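Local coordinates for protein (5-formylfuran-3-yl)methyl phosphate transaminase (Methanococcus jannaschii, PDB 2Z61) that transfers an amino group from alanine to a furfural phosphate with the help of pyridoxal 5'-phosphate, making the furan precursor of methanofuran, at residues A[176-179]-A[180-184]; A[357-360]-A[361-365]; A[253-257]-A[258-262]. All blocks are in the same frame, centred on the assembly; numbering follows the deposited sequence.

Contact 1: residues A[176-179]-A[180-184]; sequences YEFA and YENIP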
ATOM      1  N   TYR A 176       1.310 -29.841   2.515  1.00 24.78           N
ATOM      2  CA  TYR A 176       2.331 -29.191   1.697  1.00 27.77           C
ATOM      3  C   TYR A 176       2.835 -30.155   0.627  1.00 27.11           C
ATOM      4  O   TYR A 176       2.943 -29.796  -0.535  1.00 27.37           O
ATOM      5  CB  TYR A 176       3.520 -28.737   2.552  1.00 28.59           C
ATOM      6  CG  TYR A 176       3.220 -27.575   3.470  1.00 31.55           C
ATOM      7  CD1 TYR A 176       2.785 -27.788   4.771  1.00 33.38           C
ATOM      8  CD2 TYR A 176       3.345 -26.261   3.025  1.00 33.99           C
ATOM      9  CE1 TYR A 176       2.482 -26.728   5.609  1.00 38.41           C
ATOM     10  CE2 TYR A 176       3.041 -25.188   3.856  1.00 39.09           C
ATOM     11  CZ  TYR A 176       2.608 -25.434   5.148  1.00 37.81           C
ATOM     12  OH  TYR A 176       2.282 -24.389   5.978  1.00 47.18           O
ATOM     13  N   GLU A 177       3.138 -31.385   1.037  1.00 28.28           N
ATOM     14  CA  GLU A 177       3.636 -32.418   0.127  1.00 30.21           C
ATOM     15  C   GLU A 177       2.654 -32.699  -1.000  1.00 26.66           C
ATOM     16  O   GLU A 177       3.044 -32.813  -2.161  1.00 27.95           O
ATOM     17  CB  GLU A 177       3.934 -33.694   0.923  1.00 33.35           C
ATOM     18  CG  GLU A 177       5.197 -33.587   1.775  1.00 38.53           C
ATOM     19  CD  GLU A 177       5.202 -34.530   2.971  1.00 43.53           C
ATOM     20  OE1 GLU A 177       6.270 -34.669   3.605  1.00 47.02           O
ATOM     21  OE2 GLU A 177       4.146 -35.122   3.285  1.00 44.67           O
ATOM     22  N   PHE A 178       1.373 -32.797  -0.666  1.00 26.51           N
ATOM     23  CA  PHE A 178       0.361 -33.033  -1.686  1.00 25.73           C
ATOM     24  C   PHE A 178       0.317 -31.860  -2.663  1.00 28.96           C
ATOM     25  O   PHE A 178       0.296 -32.057  -3.882  1.00 29.53           O
ATOM     26  CB  PHE A 178      -1.024 -33.199  -1.056  1.00 28.04           C
ATOM     27  CG  PHE A 178      -2.104 -33.499  -2.054  1.00 29.40           C
ATOM     28  CD1 PHE A 178      -2.234 -34.771  -2.601  1.00 31.60           C
ATOM     29  CD2 PHE A 178      -2.962 -32.497  -2.492  1.00 30.00           C
ATOM     30  CE1 PHE A 178      -3.200 -35.037  -3.574  1.00 32.94           C
ATOM     31  CE2 PHE A 178      -3.928 -32.756  -3.464  1.00 32.66           C
ATOM     32  CZ  PHE A 178      -4.044 -34.029  -4.005  1.00 31.02           C
ATOM     33  N   ALA A 179       0.314 -30.642  -2.126  1.00 26.80           N
ATOM     34  CA  ALA A 179       0.250 -29.447  -2.966  1.00 27.25           C
ATOM     35  C   ALA A 179       1.412 -29.317  -3.949  1.00 27.54           C
ATOM     36  O   ALA A 179       1.202 -28.958  -5.108  1.00 29.45           O
ATOM     37  CB  ALA A 179       0.159 -28.196  -2.101  1.00 28.02           C
ATOM     38  N   TYR A 180       2.632 -29.603  -3.497  1.00 29.51           N
ATOM     39  CA  TYR A 180       3.786 -29.501  -4.383  1.00 29.86           C
ATOM     40  C   TYR A 180       3.823 -30.533  -5.502  1.00 31.13           C
ATOM     41  O   TYR A 180       4.500 -30.322  -6.508  1.00 32.27           O
ATOM     42  CB  TYR A 180       5.085 -29.558  -3.581  1.00 30.90           C
ATOM     43  CG  TYR A 180       5.361 -28.256  -2.874  1.00 32.14           C
ATOM     44  CD1 TYR A 180       5.107 -28.108  -1.511  1.00 30.13           C
ATOM     45  CD2 TYR A 180       5.814 -27.144  -3.582  1.00 30.07           C
ATOM     46  CE1 TYR A 180       5.295 -26.886  -0.870  1.00 29.53           C
ATOM     47  CE2 TYR A 180       6.004 -25.920  -2.955  1.00 31.42           C
ATOM     48  CZ  TYR A 180       5.743 -25.797  -1.598  1.00 29.40           C
ATOM     49  OH  TYR A 180       5.936 -24.586  -0.968  1.00 30.06           O
ATOM     50  N   GLU A 181       3.106 -31.643  -5.332  1.00 31.58           N
ATOM     51  CA  GLU A 181       3.063 -32.681  -6.365  1.00 29.63           C
ATOM     52  C   GLU A 181       1.879 -32.424  -7.296  1.00 30.09           C
ATOM     53  O   GLU A 181       1.944 -32.709  -8.491  1.00 29.72           O
ATOM     54  CB  GLU A 181       2.890 -34.079  -5.737  1.00 30.75           C
ATOM     55  CG  GLU A 181       4.170 -34.703  -5.160  1.00 29.90           C
ATOM     56  CD  GLU A 181       5.226 -34.975  -6.223  1.00 33.69           C
ATOM     57  OE1 GLU A 181       6.406 -35.175  -5.854  1.00 33.58           O
ATOM     58  OE2 GLU A 181       4.879 -34.999  -7.425  1.00 31.61           O
ATOM     59  N   ASN A 182       0.809 -31.858  -6.745  1.00 27.44           N
ATOM     60  CA  ASN A 182      -0.409 -31.645  -7.509  1.00 29.93           C
ATOM     61  C   ASN A 182      -0.857 -30.234  -7.895  1.00 31.73           C
ATOM     62  O   ASN A 182      -1.653 -30.081  -8.828  1.00 32.51           O
ATOM     63  CB  ASN A 182      -1.536 -32.331  -6.753  1.00 30.14           C
ATOM     64  CG  ASN A 182      -1.274 -33.800  -6.576  1.00 31.63           C
ATOM     65  OD1 ASN A 182      -1.281 -34.550  -7.542  1.00 33.70           O
ATOM     66  ND2 ASN A 182      -1.016 -34.220  -5.353  1.00 26.13           N
ATOM     67  N   ILE A 183      -0.380 -29.209  -7.194  1.00 31.62           N
ATOM     68  CA  ILE A 183      -0.823 -27.854  -7.493  1.00 29.84           C
ATOM     69  C   ILE A 183       0.268 -26.968  -8.077  1.00 27.90           C
ATOM     70  O   ILE A 183       1.361 -26.879  -7.539  1.00 28.57           O
ATOM     71  CB  ILE A 183      -1.404 -27.211  -6.217  1.00 31.37           C
ATOM     72  CG1 ILE A 183      -2.490 -28.130  -5.648  1.00 28.92           C
ATOM     73  CG2 ILE A 183      -1.968 -25.824  -6.525  1.00 29.18           C
ATOM     74  CD1 ILE A 183      -3.049 -27.698  -4.317  1.00 31.70           C
ATOM     75  N   PRO A 184      -0.020 -26.295  -9.198  1.00 28.49           N
ATOM     76  CA  PRO A 184       0.991 -25.432  -9.818  1.00 28.17           C
ATOM     77  C   PRO A 184       1.642 -24.351  -8.951  1.00 27.77           C
ATOM     78  O   PRO A 184       2.838 -24.101  -9.076  1.00 27.49           O
ATOM     79  CB  PRO A 184       0.272 -24.877 -11.054  1.00 29.00           C
ATOM     80  CG  PRO A 184      -1.184 -25.019 -10.727  1.00 30.21           C
ATOM     81  CD  PRO A 184      -1.265 -26.313  -9.986  1.00 29.62           C
TER

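Contact 2: residues A[357-360]-A[361-365]; sequences IKEG and LERIK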
ATOM      1  N   ILE A 357      -8.731 -11.008  30.015  1.00 40.75           N
ATOM      2  CA  ILE A 357      -9.176 -12.284  29.470  1.00 41.93           C
ATOM      3  C   ILE A 357      -9.865 -13.134  30.540  1.00 44.05           C
ATOM      4  O   ILE A 357     -10.866 -13.801  30.268  1.00 40.56           O
ATOM      5  CB  ILE A 357      -7.986 -13.072  28.864  1.00 42.51           C
ATOM      6  CG1 ILE A 357      -7.389 -12.286  27.690  1.00 41.27           C
ATOM      7  CG2 ILE A 357      -8.454 -14.444  28.381  1.00 40.38           C
ATOM      8  CD1 ILE A 357      -6.181 -12.943  27.053  1.00 41.31           C
ATOM      9  N   LYS A 358      -9.324 -13.113  31.756  1.00 47.44           N
ATOM     10  CA  LYS A 358      -9.904 -13.880  32.856  1.00 52.32           C
ATOM     11  C   LYS A 358     -11.340 -13.445  33.124  1.00 53.78           C
ATOM     12  O   LYS A 358     -12.262 -14.265  33.104  1.00 54.82           O
ATOM     13  CB  LYS A 358      -9.081 -13.702  34.130  1.00 55.87           C
ATOM     14  CG  LYS A 358      -9.742 -14.318  35.359  1.00 59.58           C
ATOM     15  CD  LYS A 358      -9.017 -13.948  36.644  1.00 63.07           C
ATOM     16  CE  LYS A 358      -7.663 -14.625  36.713  1.00 66.97           C
ATOM     17  NZ  LYS A 358      -7.816 -16.101  36.853  1.00 68.58           N
ATOM     18  N   GLU A 359     -11.529 -12.154  33.376  1.00 54.39           N
ATOM     19  CA  GLU A 359     -12.862 -11.637  33.640  1.00 56.09           C
ATOM     20  C   GLU A 359     -13.765 -11.915  32.450  1.00 55.60           C
ATOM     21  O   GLU A 359     -14.946 -12.225  32.608  1.00 56.70           O
ATOM     22  CB  GLU A 359     -12.806 -10.136  33.915  1.00 57.72           C
ATOM     23  CG  GLU A 359     -14.166  -9.524  34.185  1.00 62.59           C
ATOM     24  CD  GLU A 359     -14.075  -8.235  34.972  1.00 65.61           C
ATOM     25  OE1 GLU A 359     -13.323  -7.332  34.551  1.00 65.50           O
ATOM     26  OE2 GLU A 359     -14.758  -8.127  36.012  1.00 69.10           O
ATOM     27  N   GLY A 360     -13.196 -11.813  31.254  1.00 54.05           N
ATOM     28  CA  GLY A 360     -13.962 -12.071  30.052  1.00 51.19           C
ATOM     29  C   GLY A 360     -14.469 -13.497  30.035  1.00 50.51           C
ATOM     30  O   GLY A 360     -15.637 -13.745  29.741  1.00 50.30           O
ATOM     31  N   LEU A 361     -13.592 -14.443  30.351  1.00 50.60           N
ATOM     32  CA  LEU A 361     -13.972 -15.849  30.374  1.00 51.28           C
ATOM     33  C   LEU A 361     -14.953 -16.127  31.516  1.00 51.42           C
ATOM     34  O   LEU A 361     -15.920 -16.872  31.348  1.00 50.92           O
ATOM     35  CB  LEU A 361     -12.725 -16.729  30.509  1.00 49.10           C
ATOM     36  CG  LEU A 361     -11.842 -16.830  29.259  1.00 48.00           C
ATOM     37  CD1 LEU A 361     -10.586 -17.634  29.572  1.00 47.82           C
ATOM     38  CD2 LEU A 361     -12.619 -17.485  28.132  1.00 45.97           C
ATOM     39  N   GLU A 362     -14.706 -15.521  32.673  1.00 52.05           N
ATOM     40  CA  GLU A 362     -15.586 -15.705  33.821  1.00 53.19           C
ATOM     41  C   GLU A 362     -17.007 -15.264  33.485  1.00 52.26           C
ATOM     42  O   GLU A 362     -17.968 -15.954  33.818  1.00 52.91           O
ATOM     43  CB  GLU A 362     -15.061 -14.917  35.024  1.00 54.52           C
ATOM     44  CG  GLU A 362     -13.942 -15.614  35.782  1.00 58.05           C
ATOM     45  CD  GLU A 362     -14.419 -16.847  36.538  1.00 61.61           C
ATOM     46  OE1 GLU A 362     -14.929 -17.791  35.899  1.00 62.04           O
ATOM     47  OE2 GLU A 362     -14.281 -16.872  37.779  1.00 62.48           O
ATOM     48  N   ARG A 363     -17.139 -14.118  32.825  1.00 52.30           N
ATOM     49  CA  ARG A 363     -18.455 -13.614  32.445  1.00 50.53           C
ATOM     50  C   ARG A 363     -19.167 -14.631  31.562  1.00 51.81           C
ATOM     51  O   ARG A 363     -20.351 -14.909  31.752  1.00 53.44           O
ATOM     52  CB  ARG A 363     -18.331 -12.291  31.690  1.00 49.19           C
ATOM     53  CG  ARG A 363     -17.818 -11.131  32.526  1.00 46.57           C
ATOM     54  CD  ARG A 363     -17.860  -9.837  31.729  1.00 43.69           C
ATOM     55  NE  ARG A 363     -17.288  -8.713  32.464  1.00 42.32           N
ATOM     56  CZ  ARG A 363     -17.201  -7.474  31.987  1.00 42.31           C
ATOM     57  NH1 ARG A 363     -17.651  -7.192  30.773  1.00 42.63           N
ATOM     58  NH2 ARG A 363     -16.660  -6.517  32.728  1.00 44.64           N
ATOM     59  N   ILE A 364     -18.441 -15.186  30.595  1.00 51.92           N
ATOM     60  CA  ILE A 364     -19.013 -16.176  29.689  1.00 52.06           C
ATOM     61  C   ILE A 364     -19.491 -17.394  30.477  1.00 53.37           C
ATOM     62  O   ILE A 364     -20.507 -17.999  30.142  1.00 51.91           O
ATOM     63  CB  ILE A 364     -17.984 -16.620  28.623  1.00 51.27           C
ATOM     64  CG1 ILE A 364     -17.552 -15.411  27.785  1.00 49.20           C
ATOM     65  CG2 ILE A 364     -18.589 -17.696  27.726  1.00 48.42           C
ATOM     66  CD1 ILE A 364     -16.459 -15.709  26.785  1.00 49.12           C
ATOM     67  N   LYS A 365     -18.755 -17.752  31.525  1.00 55.80           N
ATOM     68  CA  LYS A 365     -19.140 -18.887  32.354  1.00 59.51           C
ATOM     69  C   LYS A 365     -20.443 -18.552  33.072  1.00 61.02           C
ATOM     70  O   LYS A 365     -21.282 -19.427  33.294  1.00 61.55           O
ATOM     71  CB  LYS A 365     -18.053 -19.198  33.387  1.00 61.12           C
ATOM     72  CG  LYS A 365     -18.376 -20.393  34.277  1.00 63.52           C
ATOM     73  CD  LYS A 365     -17.256 -20.677  35.267  1.00 67.01           C
ATOM     74  CE  LYS A 365     -17.565 -21.905  36.119  1.00 68.35           C
ATOM     75  NZ  LYS A 365     -16.478 -22.197  37.099  1.00 69.48           N
TER

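Contact 3: residues A[253-257]-A[258-262]; sequences ISAPT and ISQYA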
ATOM      1  N   ILE A 253       5.503   2.216  -4.839  1.00 27.08           N
ATOM      2  CA  ILE A 253       6.844   2.800  -4.894  1.00 27.04           C
ATOM      3  C   ILE A 253       7.805   2.074  -3.943  1.00 28.55           C
ATOM      4  O   ILE A 253       8.761   1.451  -4.393  1.00 31.69           O
ATOM      5  CB  ILE A 253       6.846   4.307  -4.550  1.00 29.91           C
ATOM      6  CG1 ILE A 253       5.785   5.050  -5.375  1.00 29.51           C
ATOM      7  CG2 ILE A 253       8.227   4.887  -4.828  1.00 27.36           C
ATOM      8  CD1 ILE A 253       6.025   5.038  -6.862  1.00 34.75           C
ATOM      9  N   SER A 254       7.562   2.148  -2.633  1.00 26.05           N
ATOM     10  CA  SER A 254       8.425   1.465  -1.660  1.00 23.77           C
ATOM     11  C   SER A 254       7.867   1.534  -0.238  1.00 24.98           C
ATOM     12  O   SER A 254       7.155   2.474   0.109  1.00 20.91           O
ATOM     13  CB  SER A 254       9.845   2.052  -1.690  1.00 28.03           C
ATOM     14  OG  SER A 254       9.878   3.425  -1.321  1.00 29.39           O
ATOM     15  N   ALA A 255       8.180   0.531   0.581  1.00 21.39           N
ATOM     16  CA  ALA A 255       7.699   0.486   1.955  1.00 22.59           C
ATOM     17  C   ALA A 255       8.171   1.727   2.709  1.00 19.92           C
ATOM     18  O   ALA A 255       9.201   2.311   2.379  1.00 20.31           O
ATOM     19  CB  ALA A 255       8.206  -0.771   2.657  1.00 21.33           C
ATOM     20  N   PRO A 256       7.423   2.146   3.739  1.00 21.86           N
ATOM     21  CA  PRO A 256       7.839   3.338   4.484  1.00 21.22           C
ATOM     22  C   PRO A 256       9.308   3.294   4.924  1.00 20.64           C
ATOM     23  O   PRO A 256       9.780   2.338   5.546  1.00 18.12           O
ATOM     24  CB  PRO A 256       6.836   3.406   5.645  1.00 22.37           C
ATOM     25  CG  PRO A 256       6.203   2.044   5.683  1.00 23.54           C
ATOM     26  CD  PRO A 256       6.164   1.595   4.262  1.00 23.72           C
ATOM     27  N   THR A 257      10.031   4.343   4.563  1.00 22.36           N
ATOM     28  CA  THR A 257      11.448   4.453   4.850  1.00 20.13           C
ATOM     29  C   THR A 257      11.882   4.253   6.302  1.00 22.42           C
ATOM     30  O   THR A 257      12.858   3.554   6.571  1.00 21.11           O
ATOM     31  CB  THR A 257      11.961   5.798   4.347  1.00 19.04           C
ATOM     32  OG1 THR A 257      11.616   5.921   2.963  1.00 18.62           O
ATOM     33  CG2 THR A 257      13.479   5.902   4.497  1.00 20.63           C
ATOM     34  N   ILE A 258      11.161   4.861   7.230  1.00 24.27           N
ATOM     35  CA  ILE A 258      11.498   4.744   8.640  1.00 25.06           C
ATOM     36  C   ILE A 258      11.374   3.311   9.142  1.00 26.75           C
ATOM     37  O   ILE A 258      12.202   2.854   9.921  1.00 26.61           O
ATOM     38  CB  ILE A 258      10.597   5.660   9.498  1.00 28.31           C
ATOM     39  CG1 ILE A 258      10.899   7.121   9.170  1.00 30.46           C
ATOM     40  CG2 ILE A 258      10.836   5.412  10.975  1.00 31.98           C
ATOM     41  CD1 ILE A 258       9.857   8.076   9.700  1.00 34.32           C
ATOM     42  N   SER A 259      10.350   2.601   8.690  1.00 20.62           N
ATOM     43  CA  SER A 259      10.161   1.225   9.130  1.00 22.43           C
ATOM     44  C   SER A 259      11.315   0.339   8.672  1.00 19.71           C
ATOM     45  O   SER A 259      11.865  -0.433   9.453  1.00 23.18           O
ATOM     46  CB  SER A 259       8.841   0.665   8.593  1.00 19.50           C
ATOM     47  OG  SER A 259       7.736   1.399   9.087  1.00 21.78           O
ATOM     48  N   GLN A 260      11.666   0.449   7.396  1.00 14.76           N
ATOM     49  CA  GLN A 260      12.751  -0.355   6.845  1.00 17.46           C
ATOM     50  C   GLN A 260      14.000  -0.271   7.719  1.00 19.59           C
ATOM     51  O   GLN A 260      14.519  -1.296   8.166  1.00 18.00           O
ATOM     52  CB  GLN A 260      13.072   0.080   5.408  1.00 19.82           C
ATOM     53  CG  GLN A 260      11.978  -0.277   4.389  1.00 15.46           C
ATOM     54  CD  GLN A 260      12.433  -0.088   2.956  1.00 18.46           C
ATOM     55  OE1 GLN A 260      13.326  -0.791   2.482  1.00 19.87           O
ATOM     56  NE2 GLN A 260      11.818   0.861   2.256  1.00 18.57           N
ATOM     57  N   TYR A 261      14.469   0.949   7.982  1.00 18.74           N
ATOM     58  CA  TYR A 261      15.651   1.116   8.811  1.00 20.67           C
ATOM     59  C   TYR A 261      15.435   0.626  10.229  1.00 20.90           C
ATOM     60  O   TYR A 261      16.321   0.012  10.813  1.00 22.67           O
ATOM     61  CB  TYR A 261      16.118   2.577   8.826  1.00 20.55           C
ATOM     62  CG  TYR A 261      16.823   2.955   7.546  1.00 22.98           C
ATOM     63  CD1 TYR A 261      16.169   3.678   6.547  1.00 21.78           C
ATOM     64  CD2 TYR A 261      18.130   2.533   7.303  1.00 23.54           C
ATOM     65  CE1 TYR A 261      16.797   3.964   5.337  1.00 25.32           C
ATOM     66  CE2 TYR A 261      18.768   2.815   6.094  1.00 21.74           C
ATOM     67  CZ  TYR A 261      18.097   3.527   5.118  1.00 25.10           C
ATOM     68  OH  TYR A 261      18.713   3.767   3.910  1.00 28.18           O
ATOM     69  N   ALA A 262      14.252   0.875  10.776  1.00 21.98           N
ATOM     70  CA  ALA A 262      13.945   0.447  12.133  1.00 23.35           C
ATOM     71  C   ALA A 262      13.924  -1.080  12.250  1.00 25.44           C
ATOM     72  O   ALA A 262      14.369  -1.644  13.253  1.00 26.49           O
ATOM     73  CB  ALA A 262      12.601   1.023  12.562  1.00 21.32           C
TER

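Contact 1: residues A[176-179]-A[180-184]
Tyr180 opens the last turn of helix 173-182, the helix of a beta-alpha-beta unit between strands 155-161 and 185-189, by donating its N to Tyr176 O at 3.0 Å. Its CG stands anti to its own carbonyl carbon (chi1 -76°), which carries the ring back along the helix until CE1 comes to the edge of the Tyr176 ring. Phe207 stacks on Tyr176 and also touches Tyr180. Glu181 N reaches Phe178 O at 3.2 Å from well above the carbonyl plane, and its bond to Glu177 O is weak; the carboxylate leads away, while that of Glu177 turns to Arg173. At Asn182 backbone and side chain work together: N bonds to Phe178 O nearly in line with the carbonyl, and ND2 adds a tilted bond to the same oxygen, which thus collects three N-H donors. The Phe178 ring, its CG anti to the backbone N (chi1 -178°), turns one face to this side chain: ND2 sits over it toward the rim, near CE1, and CB makes a CH-pi contact, 4.3 Å from the ring centroid. Ring and amide planes are 39° apart. Ile183, the first residue off the helix, still gives its N to Ala179 O as the chain turns toward strand 185-189. On the side facing Ile158 of strand 155-161, Ile183 CD1 meets Ala179 CB at 3.9 Å.

Contact 2: residues A[357-360]-A[361-365]
Ile357 and Leu361 lie side by side on the buried side of the turn, pointing the same way, with Ile357 CG2 4.0 Å from Leu361 CD1. Leu361 CG, anti to its own carbonyl carbon (chi1 -73°), passes over Ile357 O at 3.3 Å, the same oxygen that accepts Leu361 N at 2.8 Å. A turn later Ile364 CG1 comes within 3.2 Å of Gly360 O, while Ile364 N gives that oxygen its bond. Gly360 itself is buried and brings only backbone to the contact. These i to i+4 steps belong to helix 354-368, close to the C terminus of the chain; its apolar side rests on the long helix 269-295, where Leu361 meets Leu288 and Tyr292 and Ile357 meets Val289. The other flank is held more loosely. Glu359 and Arg363 cross there with carboxylate and guanidinium planes 56° apart, and their salt bridge is long, Glu359 OE1 to Arg363 NH2 at 3.9 Å. Glu359 CG, 3.7 Å from Arg363 NE, is nearer to the guanidinium than either carboxylate oxygen is. The arginine runs extended from CG to NE and spends NH1 on Lys328 O, which turns its firmer grip away from Glu359; both side chains also touch Ile32. At the more open side, Lys358 and Glu362, the latter also against Tyr292, bring CG to CG at 4.4 Å, but Lys358 NZ stays 6.6 Å from Glu362 OE2.

Contact 3: residues A[253-257]-A[258-262]
Gln260 reaches back past the start of its own helix, giving its side-chain NE2 to Ala255 O at 3.0 Å and its backbone N to Pro256 O at 3.2 Å. The first bond arrives from above the carbonyl plane; the second is nearly straight, at 170°. Between them they tie the incoming loop to the first turn of helix 257-263, with Pro256 at the N-cap position. Gln260 CG sits anti to the carbonyl carbon (chi1 -70°), and the chain extends from there to bring NE2 beside Ala255. On another side of the turn, Thr257 and Tyr261 run alongside each other: Thr257 CG2 meets the ring edge in its plane, 3.9 Å from CE1. Pro256 CG packs against Ser259 OG at 3.8 Å. Farther out, Ile68 N and Thr63 OG1 hold the two ends of the Gln260 amide, His61 O takes Thr257 OG1, Trp229 O takes Ser259 OG, and Lys59 makes a cation-pi contact with Tyr261. Pro256 packs on Arg230 of the second subunit, and the Thr257 backbone also hydrogen-bonds to that subunit. Within the chain, helix 45-56 packs against Ile258 and Tyr261, while strand 92-95 lies against Ala255 and Gln260 through Ile94.

In the fold
From the N terminus, contact 1 comes first, where helix 173-182 ends and the chain turns into strand 185-189 of the seven-stranded sheet. Contact 3 follows, at the passage from the loop after helix 238-251 into helix 257-263, beside the second subunit. Contact 2 comes last, within helix 354-368. Each joins two adjoining pieces of chain, so none encloses a long loop, and the three stand in series without nesting or crossing. Contacts 1 and 2 lie on opposite sides of the chain's centre, their own centres about 42 Å apart. Contact 1 ties its helix to strands 155-161 and 185-189 of the large sheet, contact 3 belongs to the dimer interface and contact 2 to the packing on helix 269-295.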